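Local coordinates for minor fimbrium tip subunit Mfa3 (Porphyromonas gingivalis ATCC 33277, PDB 5NF4), which forms part of the tip of the minor fimbriae, filaments that mediate biofilm formation and adhesion to host cells and other oral bacteria, at residues A[262-267]-A[273-278]; A[193-198]-A[220-225]; A[73-78]-A[133-138]. All blocks are in the same frame, centred on the assembly; numbering follows the deposited sequence.

Overall arrangement
The three contacts are strung along one elongated chain, with contact 2 near its centre and contacts 1 and 3 each about 20 Å from the centre. In sequence order contact 3 closes first, then contact 2, then contact 1. Contact 3 joins strand 71-78 to helix 132-140; its centre lies about 18 Å from that of contact 2, and the two touch, Leu224 packing on Phe138. Contact 1 joins a loop to strand 277-282, its centre about 19 Å from that of contact 2 and 35 Å from that of contact 3. The long, interrupted strand 180-205 carries residues 193-198, placing contact 2 between two beta-rich lobes, consistent with the two-domain build of fimbrillins.

Contact 1. Residues A[262-267]-A[273-278]; sequences KWWGNT and KPINFF
Trp264 and Phe277 form an edge-to-face aromatic pair that pins a loop, residues 262-267, against the start of strand 277-282. The six-membered ring of the tryptophan turns its edge to the phenylalanine face, with centroids 5.2 Å apart and planes at 72°. Its CH2 atom comes nearest, 3.7 Å from CG of Phe277, displaced from the ring centre toward the rim. A chi1 of -176° swings the Trp264 indole to the strand, although its CB does not point there. Ile275 packs beside them: CG2 meets the indole edge at CE3, and CD1 lies 3.5 Å from Thr267 CG2 and against the backbone of Trp263 and Trp264 in the type II turn Trp263-Asn266. Gly265 takes the third position of that turn, where its positive phi fits.

At the other end the link is polar. Thr267 OG1 donates to Lys273 O over 3.1 Å, approaching 41° above the carbonyl plane, while a water accepts from Lys262 NZ (2.9 Å) and donates to Thr267 O and Lys273 O. Lys273 O, the carbonyl oxygen of the cis peptide bond to Pro274, is thus gripped twice. Lys262 NZ is also paired with Glu230 in a salt bridge.

Beyond the two segments, Trp264 and Phe277 both rest on Asp289 of strand 287-291, Trp264 also reaches Pro291 there, and Phe277 packs on Cys216 of strand 210-216.

Contact 2. Residues A[193-198]-A[220-225]; sequences QRVVAK and VHYRLV
The phenol ring of Tyr222 is met obliquely by Val195, whose CG2 lies 3.7 Å from both CD1 and CG, so the methyl touches the ring near its attachment to CB, away from the hydroxyl end. Ile119, Pro160 and Pro254 also touch the Tyr222 side chain. Within 220-225, Val220 CG1 lies over the centre of one face of the His221 imidazole.

Both branches of Val195 are used. CG2, held between the backbone N and the carbonyl carbon (chi1 -59° for CG1), packs on CB, CG and CD1 of Tyr222; CG1 also touches the ring at CD1 and extends to Arg223 O (3.8 Å) and Leu224 CD2 (4.1 Å). A water joins the backbones, accepting from Arg223 N at 3.0 Å and bonding to Val195 O at 2.9 Å. Arg223 O is itself bonded by Arg322 NH1, and the Arg223 guanidinium is bonded through NE to Gln140 O and through NH1 to Pro226 O and Gln228 OE1.

Val195 sits where strand 180-205 is interrupted, its backbone near helical values between extended neighbours. This is hydrophobic and water-mediated packing at a strand break, consistent with a junction between the two beta domains of a fimbrillin.

Contact 3. Residues A[73-78]-A[133-138]; sequences AMLVFD and SDMNHF. With FMT (formic acid), chain C.
Met135 of helix 132-140 and Phe77 of strand 71-78 make a Met-aromatic contact in the buried layer between a helix and a beta sheet. The sulfur lies 4.8 Å from the centroid of the phenyl ring, 72° off its normal, and the approach is therefore oblique. The methionine leans on the far end of the ring: CG is 3.5 Å from CE1, and CB is 3.6 Å from CZ, the two side chains crossing at about a right angle. Leu75, two residues earlier on the strand, completes the seat, with its CB 3.9 Å from Met135 SD and both of its methyls close to the same sulfur.

The strand sets this up by alternation, since Leu75 and Phe77 point toward the helix while Met74 and Val76 point away. On the helix side, CG of Met135 anti to N (chi1 -179°) and a bend at chi2 bring the sulfur within reach of both Leu75 and Phe77 CE1. Phe114 of strand 109-117 and Ile129 extend the apolar surroundings of Met135. Farther round the helix, on its exposed side, His137 ND1 donates to O2 of a formic acid molecule at 3.0 Å and 167°, in the plane of the imidazole; the molecule probably comes from the crystallisation liquor.

Taken together, a methionine inserted between alternate strand residues joins helix 132-140 to the face of the antiparallel strands 84-91, 71-78 and 109-117, a case of helix-on-sheet core packing.

Contact 1. Residues A[262-267]-A[273-278]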
loop_
_atom_site.group_PDB
_atom_site.type_symbol
_atom_site.label_atom_id
_atom_site.label_comp_id
_atom_site.label_asym_id
_atom_site.label_seq_id
_atom_site.Cartn_x
_atom_site.Cartn_y
_atom_site.Cartn_z
ATOM N N LYS A 262 -6.109 8.920 -19.890
ATOM C CA LYS A 262 -7.144 7.880 -19.996
ATOM C C LYS A 262 -8.346 8.142 -19.088
ATOM O O LYS A 262 -8.223 8.822 -18.069
ATOM C CB LYS A 262 -6.540 6.513 -19.633
ATOM C CG LYS A 262 -5.434 6.068 -20.555
ATOM C CD LYS A 262 -4.815 4.759 -20.145
ATOM C CE LYS A 262 -3.700 4.430 -21.141
ATOM N NZ LYS A 262 -2.931 3.232 -20.799
ATOM N N TRP A 263 -9.503 7.558 -19.425
ATOM C CA TRP A 263 -10.604 7.527 -18.492
ATOM C C TRP A 263 -11.487 6.334 -18.820
ATOM O O TRP A 263 -11.249 5.661 -19.812
ATOM C CB TRP A 263 -11.408 8.826 -18.513
ATOM C CG TRP A 263 -12.038 9.229 -19.808
ATOM C CD1 TRP A 263 -13.288 8.896 -20.245
ATOM C CD2 TRP A 263 -11.475 10.075 -20.819
ATOM N NE1 TRP A 263 -13.534 9.471 -21.468
ATOM C CE2 TRP A 263 -12.438 10.200 -21.846
ATOM C CE3 TRP A 263 -10.247 10.730 -20.964
ATOM C CZ2 TRP A 263 -12.221 10.957 -22.997
ATOM C CZ3 TRP A 263 -10.024 11.482 -22.128
ATOM C CH2 TRP A 263 -11.015 11.589 -23.122
ATOM N N TRP A 264 -12.477 6.093 -17.966
ATOM C CA TRP A 264 -13.366 4.948 -18.083
ATOM C C TRP A 264 -13.980 4.924 -19.466
ATOM O O TRP A 264 -14.570 5.903 -19.909
ATOM C CB TRP A 264 -14.460 5.015 -17.010
ATOM C CG TRP A 264 -15.385 3.833 -16.961
ATOM C CD1 TRP A 264 -16.683 3.773 -17.400
ATOM C CD2 TRP A 264 -15.076 2.542 -16.435
ATOM N NE1 TRP A 264 -17.203 2.513 -17.176
ATOM C CE2 TRP A 264 -16.230 1.737 -16.589
ATOM C CE3 TRP A 264 -13.929 1.980 -15.858
ATOM C CZ2 TRP A 264 -16.267 0.404 -16.172
ATOM C CZ3 TRP A 264 -13.961 0.670 -15.448
ATOM C CH2 TRP A 264 -15.125 -0.106 -15.593
ATOM N N GLY A 265 -13.832 3.812 -20.166
ATOM C CA GLY A 265 -14.376 3.724 -21.499
ATOM C C GLY A 265 -13.445 4.305 -22.544
ATOM O O GLY A 265 -13.779 4.305 -23.720
ATOM N N ASN A 266 -12.287 4.798 -22.109
ATOM C CA ASN A 266 -11.286 5.379 -23.014
ATOM C C ASN A 266 -9.882 5.065 -22.524
ATOM O O ASN A 266 -9.078 5.977 -22.283
ATOM C CB ASN A 266 -11.473 6.902 -23.125
ATOM C CG ASN A 266 -10.557 7.529 -24.163
ATOM O OD1 ASN A 266 -10.390 6.995 -25.247
ATOM N ND2 ASN A 266 -9.941 8.652 -23.819
ATOM N N THR A 267 -9.570 3.782 -22.371
ATOM C CA THR A 267 -8.237 3.392 -21.926
ATOM C C THR A 267 -7.441 2.754 -23.063
ATOM O O THR A 267 -6.269 2.486 -22.908
ATOM C CB THR A 267 -8.277 2.384 -20.765
ATOM O OG1 THR A 267 -8.800 1.149 -21.251
ATOM C CG2 THR A 267 -9.158 2.881 -19.637
ATOM N N LYS A 273 -8.572 -1.768 -18.709
ATOM C CA LYS A 273 -7.314 -1.837 -17.981
ATOM C C LYS A 273 -6.535 -0.570 -18.308
ATOM O O LYS A 273 -6.560 -0.114 -19.454
ATOM C CB LYS A 273 -6.498 -3.076 -18.358
ATOM C CG LYS A 273 -7.024 -4.397 -17.778
ATOM C CD LYS A 273 -6.463 -5.578 -18.551
ATOM C CE LYS A 273 -6.804 -6.918 -17.937
ATOM N NZ LYS A 273 -6.256 -8.013 -18.818
ATOM N N PRO A 274 -5.812 -0.022 -17.332
ATOM C CA PRO A 274 -5.525 -0.542 -15.995
ATOM C C PRO A 274 -6.433 -0.010 -14.888
ATOM O O PRO A 274 -6.092 -0.129 -13.715
ATOM C CB PRO A 274 -4.073 -0.069 -15.749
ATOM C CG PRO A 274 -4.055 1.309 -16.454
ATOM C CD PRO A 274 -4.963 1.149 -17.670
ATOM N N ILE A 275 -7.567 0.577 -15.245
ATOM C CA ILE A 275 -8.451 1.121 -14.228
ATOM C C ILE A 275 -8.983 -0.003 -13.333
ATOM O O ILE A 275 -9.534 -0.988 -13.812
ATOM C CB ILE A 275 -9.641 1.917 -14.850
ATOM C CG1 ILE A 275 -9.097 3.137 -15.593
ATOM C CG2 ILE A 275 -10.670 2.333 -13.768
ATOM C CD1 ILE A 275 -10.131 3.915 -16.425
ATOM N N ASN A 276 -8.815 0.163 -12.024
ATOM C CA ASN A 276 -9.416 -0.734 -11.046
ATOM C C ASN A 276 -10.891 -0.421 -10.864
ATOM O O ASN A 276 -11.275 0.739 -10.795
ATOM C CB ASN A 276 -8.721 -0.605 -9.688
ATOM C CG ASN A 276 -7.297 -1.107 -9.688
ATOM O OD1 ASN A 276 -6.530 -0.996 -10.676
ATOM N ND2 ASN A 276 -6.935 -1.677 -8.584
ATOM N N PHE A 277 -11.738 -1.443 -10.798
ATOM C CA PHE A 277 -13.132 -1.193 -10.490
ATOM C C PHE A 277 -13.687 -2.356 -9.714
ATOM O O PHE A 277 -13.108 -3.448 -9.742
ATOM C CB PHE A 277 -13.960 -0.974 -11.775
ATOM C CG PHE A 277 -14.064 -2.191 -12.674
ATOM C CD1 PHE A 277 -13.049 -2.493 -13.581
ATOM C CD2 PHE A 277 -15.209 -3.000 -12.667
ATOM C CE1 PHE A 277 -13.153 -3.599 -14.442
ATOM C CE2 PHE A 277 -15.306 -4.074 -13.509
ATOM C CZ PHE A 277 -14.296 -4.375 -14.411
ATOM N N PHE A 278 -14.797 -2.129 -9.016
ATOM C CA PHE A 278 -15.480 -3.248 -8.403
ATOM C C PHE A 278 -16.831 -3.412 -9.071
ATOM O O PHE A 278 -17.451 -2.454 -9.542
ATOM C CB PHE A 278 -15.587 -3.138 -6.866
ATOM C CG PHE A 278 -16.359 -1.959 -6.333
ATOM C CD1 PHE A 278 -17.698 -2.078 -6.018
ATOM C CD2 PHE A 278 -15.718 -0.763 -6.039
ATOM C CE1 PHE A 278 -18.408 -1.004 -5.465
ATOM C CE2 PHE A 278 -16.431 0.313 -5.492
ATOM C CZ PHE A 278 -17.763 0.190 -5.203
HETATM O O HOH W 1 -4.759 0.956 -21.189
#

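Contact 2. Residues A[193-198]-A[220-225]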
loop_
_atom_site.group_PDB
_atom_site.type_symbol
_atom_site.label_atom_id
_atom_site.label_comp_id
_atom_site.label_asym_id
_atom_site.label_seq_id
_atom_site.Cartn_x
_atom_site.Cartn_y
_atom_site.Cartn_z
ATOM N N GLN A 193 5.047 2.237 5.188
ATOM C CA GLN A 193 3.867 2.331 4.320
ATOM C C GLN A 193 3.587 0.995 3.702
ATOM O O GLN A 193 4.491 0.393 3.118
ATOM C CB GLN A 193 4.072 3.365 3.223
ATOM C CG GLN A 193 4.066 4.768 3.776
ATOM C CD GLN A 193 4.600 5.786 2.788
ATOM O OE1 GLN A 193 4.950 5.446 1.656
ATOM N NE2 GLN A 193 4.658 7.043 3.210
ATOM N N ARG A 194 2.342 0.533 3.801
ATOM C CA ARG A 194 1.951 -0.689 3.101
ATOM C C ARG A 194 2.033 -0.463 1.591
ATOM O O ARG A 194 1.839 0.666 1.131
ATOM C CB ARG A 194 0.524 -1.111 3.491
ATOM C CG ARG A 194 0.363 -1.370 4.990
ATOM C CD ARG A 194 -1.099 -1.394 5.397
ATOM N NE ARG A 194 -1.280 -1.419 6.854
ATOM C CZ ARG A 194 -1.360 -0.342 7.626
ATOM N NH1 ARG A 194 -1.259 0.871 7.103
ATOM N NH2 ARG A 194 -1.522 -0.485 8.936
ATOM N N VAL A 195 2.284 -1.544 0.843
ATOM C CA VAL A 195 2.401 -1.487 -0.624
ATOM C C VAL A 195 1.030 -1.617 -1.295
ATOM O O VAL A 195 0.930 -1.463 -2.517
ATOM C CB VAL A 195 3.362 -2.594 -1.158
ATOM C CG1 VAL A 195 4.743 -2.413 -0.519
ATOM C CG2 VAL A 195 2.801 -3.997 -0.896
ATOM N N VAL A 196 -0.000 -1.908 -0.490
ATOM C CA VAL A 196 -1.367 -2.082 -0.992
ATOM C C VAL A 196 -2.258 -0.950 -0.493
ATOM O O VAL A 196 -1.924 -0.263 0.487
ATOM C CB VAL A 196 -1.992 -3.453 -0.564
ATOM C CG1 VAL A 196 -1.256 -4.629 -1.227
ATOM C CG2 VAL A 196 -1.991 -3.632 0.931
ATOM N N ALA A 197 -3.375 -0.777 -1.193
ATOM C CA ALA A 197 -4.500 0.054 -0.770
ATOM C C ALA A 197 -5.604 -0.849 -0.196
ATOM O O ALA A 197 -5.626 -2.041 -0.468
ATOM C CB ALA A 197 -5.043 0.881 -1.960
ATOM N N LYS A 198 -6.497 -0.273 0.604
ATOM C CA LYS A 198 -7.619 -1.007 1.182
ATOM C C LYS A 198 -8.902 -0.544 0.523
ATOM O O LYS A 198 -9.186 0.661 0.471
ATOM C CB LYS A 198 -7.648 -0.785 2.686
ATOM C CG LYS A 198 -8.793 -1.427 3.451
ATOM C CD LYS A 198 -8.646 -1.168 4.949
ATOM C CE LYS A 198 -9.765 -1.788 5.749
ATOM N NZ LYS A 198 -9.493 -1.730 7.207
ATOM N N VAL A 220 -1.099 -7.025 -10.668
ATOM C CA VAL A 220 -0.475 -8.244 -10.203
ATOM C C VAL A 220 0.664 -7.938 -9.225
ATOM O O VAL A 220 0.937 -8.705 -8.320
ATOM C CB VAL A 220 0.108 -9.022 -11.397
ATOM C CG1 VAL A 220 1.228 -9.971 -11.023
ATOM C CG2 VAL A 220 -0.993 -9.781 -12.042
ATOM N N HIS A 221 1.338 -6.840 -9.506
ATOM C CA HIS A 221 2.587 -6.509 -8.826
ATOM C C HIS A 221 2.522 -5.358 -7.855
ATOM O O HIS A 221 1.894 -4.325 -8.113
ATOM C CB HIS A 221 3.646 -6.133 -9.834
ATOM C CG HIS A 221 4.035 -7.228 -10.768
ATOM N ND1 HIS A 221 3.625 -7.252 -12.087
ATOM C CD2 HIS A 221 4.777 -8.346 -10.582
ATOM C CE1 HIS A 221 4.117 -8.330 -12.669
ATOM N NE2 HIS A 221 4.818 -9.015 -11.774
ATOM N N TYR A 222 3.281 -5.544 -6.784
ATOM C CA TYR A 222 3.626 -4.442 -5.919
ATOM C C TYR A 222 5.086 -4.059 -6.114
ATOM O O TYR A 222 5.893 -4.776 -6.713
ATOM C CB TYR A 222 3.344 -4.791 -4.475
ATOM C CG TYR A 222 4.257 -5.785 -3.792
ATOM C CD1 TYR A 222 5.410 -5.367 -3.120
ATOM C CD2 TYR A 222 3.951 -7.122 -3.760
ATOM C CE1 TYR A 222 6.219 -6.267 -2.497
ATOM C CE2 TYR A 222 4.761 -8.039 -3.130
ATOM C CZ TYR A 222 5.902 -7.590 -2.489
ATOM O OH TYR A 222 6.719 -8.467 -1.843
ATOM N N ARG A 223 5.407 -2.904 -5.564
ATOM C CA ARG A 223 6.749 -2.362 -5.635
ATOM C C ARG A 223 7.071 -1.684 -4.326
ATOM O O ARG A 223 6.202 -1.045 -3.751
ATOM C CB ARG A 223 6.822 -1.364 -6.793
ATOM C CG ARG A 223 8.201 -1.005 -7.244
ATOM C CD ARG A 223 8.184 0.176 -8.256
ATOM N NE ARG A 223 9.353 0.235 -9.159
ATOM C CZ ARG A 223 9.853 1.337 -9.706
ATOM N NH1 ARG A 223 9.367 2.530 -9.396
ATOM N NH2 ARG A 223 10.868 1.248 -10.564
ATOM N N LEU A 224 8.305 -1.804 -3.863
ATOM C CA LEU A 224 8.656 -1.265 -2.544
ATOM C C LEU A 224 8.931 0.242 -2.550
ATOM O O LEU A 224 9.088 0.866 -1.478
ATOM C CB LEU A 224 9.859 -2.001 -1.974
ATOM C CG LEU A 224 9.577 -3.452 -1.611
ATOM C CD1 LEU A 224 10.872 -4.175 -1.399
ATOM C CD2 LEU A 224 8.645 -3.569 -0.373
ATOM N N VAL A 225 9.007 0.827 -3.738
ATOM C CA VAL A 225 8.962 2.286 -3.864
ATOM C C VAL A 225 7.892 2.627 -4.859
ATOM O O VAL A 225 7.510 1.799 -5.692
ATOM C CB VAL A 225 10.296 2.895 -4.328
ATOM C CG1 VAL A 225 11.270 2.873 -3.223
ATOM C CG2 VAL A 225 10.817 2.173 -5.577
HETATM O O HOH W 2 2.968 -1.419 -4.635
#

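Contact 3. Residues A[73-78]-A[133-138]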
loop_
_atom_site.group_PDB
_atom_site.type_symbol
_atom_site.label_atom_id
_atom_site.label_comp_id
_atom_site.label_asym_id
_atom_site.label_seq_id
_atom_site.Cartn_x
_atom_site.Cartn_y
_atom_site.Cartn_z
ATOM N N ALA A 73 13.734 -5.334 7.873
ATOM C CA ALA A 73 15.133 -5.113 7.521
ATOM C C ALA A 73 15.399 -3.633 7.397
ATOM O O ALA A 73 14.602 -2.888 6.833
ATOM C CB ALA A 73 15.495 -5.806 6.233
ATOM N N MET A 74 16.525 -3.202 7.959
ATOM C CA MET A 74 16.975 -1.844 7.806
ATOM C C MET A 74 18.337 -1.927 7.145
ATOM O O MET A 74 19.189 -2.685 7.628
ATOM C CB MET A 74 17.098 -1.120 9.162
ATOM C CG MET A 74 17.504 0.347 8.975
ATOM S SD MET A 74 17.932 1.182 10.522
ATOM C CE MET A 74 19.440 0.271 10.860
ATOM N N LEU A 75 18.531 -1.163 6.082
ATOM C CA LEU A 75 19.829 -1.084 5.406
ATOM C C LEU A 75 20.173 0.397 5.222
ATOM O O LEU A 75 19.347 1.208 4.776
ATOM C CB LEU A 75 19.812 -1.833 4.071
ATOM C CG LEU A 75 19.530 -3.335 4.139
ATOM C CD1 LEU A 75 18.041 -3.576 3.946
ATOM C CD2 LEU A 75 20.364 -4.130 3.102
ATOM N N VAL A 76 21.410 0.739 5.580
ATOM C CA VAL A 76 21.859 2.124 5.651
ATOM C C VAL A 76 23.089 2.288 4.769
ATOM O O VAL A 76 24.015 1.450 4.802
ATOM C CB VAL A 76 22.197 2.541 7.106
ATOM C CG1 VAL A 76 22.363 4.066 7.143
ATOM C CG2 VAL A 76 21.117 2.059 8.080
ATOM N N PHE A 77 23.069 3.308 3.931
ATOM C CA PHE A 77 24.144 3.547 2.983
ATOM C C PHE A 77 24.666 4.964 3.039
ATOM O O PHE A 77 23.928 5.893 3.328
ATOM C CB PHE A 77 23.671 3.265 1.546
ATOM C CG PHE A 77 23.176 1.871 1.354
ATOM C CD1 PHE A 77 21.855 1.563 1.681
ATOM C CD2 PHE A 77 24.011 0.857 0.916
ATOM C CE1 PHE A 77 21.386 0.295 1.585
ATOM C CE2 PHE A 77 23.496 -0.456 0.780
ATOM C CZ PHE A 77 22.201 -0.714 1.108
ATOM N N ASP A 78 25.940 5.141 2.724
ATOM C CA ASP A 78 26.472 6.501 2.599
ATOM C C ASP A 78 25.783 7.183 1.418
ATOM O O ASP A 78 25.753 6.618 0.326
ATOM C CB ASP A 78 27.973 6.456 2.384
ATOM C CG ASP A 78 28.614 7.835 2.438
ATOM O OD1 ASP A 78 28.574 8.547 1.419
ATOM O OD2 ASP A 78 29.153 8.206 3.500
ATOM N N SER A 133 23.302 1.167 -4.975
ATOM C CA SER A 133 22.788 0.885 -6.315
ATOM C C SER A 133 21.960 -0.402 -6.299
ATOM O O SER A 133 20.829 -0.450 -6.843
ATOM C CB SER A 133 23.948 0.778 -7.326
ATOM O OG SER A 133 23.461 0.331 -8.578
ATOM N N ASP A 134 22.504 -1.443 -5.655
ATOM C CA ASP A 134 21.776 -2.695 -5.478
ATOM C C ASP A 134 20.497 -2.470 -4.695
ATOM O O ASP A 134 19.463 -3.070 -4.967
ATOM C CB ASP A 134 22.605 -3.739 -4.746
ATOM C CG ASP A 134 23.825 -4.188 -5.528
ATOM O OD1 ASP A 134 23.829 -4.090 -6.762
ATOM O OD2 ASP A 134 24.798 -4.630 -4.884
ATOM N N MET A 135 20.598 -1.640 -3.670
ATOM C CA MET A 135 19.476 -1.401 -2.779
ATOM C C MET A 135 18.319 -0.747 -3.541
ATOM O O MET A 135 17.147 -1.167 -3.440
ATOM C CB MET A 135 19.896 -0.505 -1.594
ATOM C CG MET A 135 18.750 -0.234 -0.596
ATOM S SD MET A 135 18.410 -1.593 0.475
ATOM C CE MET A 135 16.758 -2.062 -0.042
ATOM N N ASN A 136 18.632 0.273 -4.326
ATOM C CA ASN A 136 17.606 0.890 -5.154
ATOM C C ASN A 136 17.013 -0.062 -6.212
ATOM O O ASN A 136 15.806 -0.036 -6.436
ATOM C CB ASN A 136 18.134 2.140 -5.809
ATOM C CG ASN A 136 18.172 3.313 -4.817
ATOM O OD1 ASN A 136 17.183 3.586 -4.134
ATOM N ND2 ASN A 136 19.306 3.969 -4.710
ATOM N N HIS A 137 17.844 -0.889 -6.840
ATOM C CA HIS A 137 17.306 -1.903 -7.763
ATOM C C HIS A 137 16.332 -2.813 -7.029
ATOM O O HIS A 137 15.246 -3.135 -7.563
ATOM C CB HIS A 137 18.442 -2.722 -8.413
ATOM C CG HIS A 137 19.188 -1.996 -9.503
ATOM N ND1 HIS A 137 18.569 -1.286 -10.512
ATOM C CD2 HIS A 137 20.518 -1.907 -9.752
ATOM C CE1 HIS A 137 19.489 -0.774 -11.319
ATOM N NE2 HIS A 137 20.679 -1.137 -10.881
ATOM N N PHE A 138 16.689 -3.243 -5.819
ATOM C CA PHE A 138 15.845 -4.131 -5.039
ATOM C C PHE A 138 14.509 -3.464 -4.732
ATOM O O PHE A 138 13.444 -4.091 -4.866
ATOM C CB PHE A 138 16.554 -4.541 -3.732
ATOM C CG PHE A 138 15.800 -5.551 -2.899
ATOM C CD1 PHE A 138 14.810 -5.136 -2.001
ATOM C CD2 PHE A 138 16.052 -6.910 -3.038
ATOM C CE1 PHE A 138 14.125 -6.077 -1.222
ATOM C CE2 PHE A 138 15.358 -7.851 -2.294
ATOM C CZ PHE A 138 14.391 -7.447 -1.387
HETATM C C FMT C . 14.741 -0.953 -12.047
HETATM O O1 FMT C . 14.665 -1.666 -13.038
HETATM O O2 FMT C . 15.682 -1.073 -11.265
#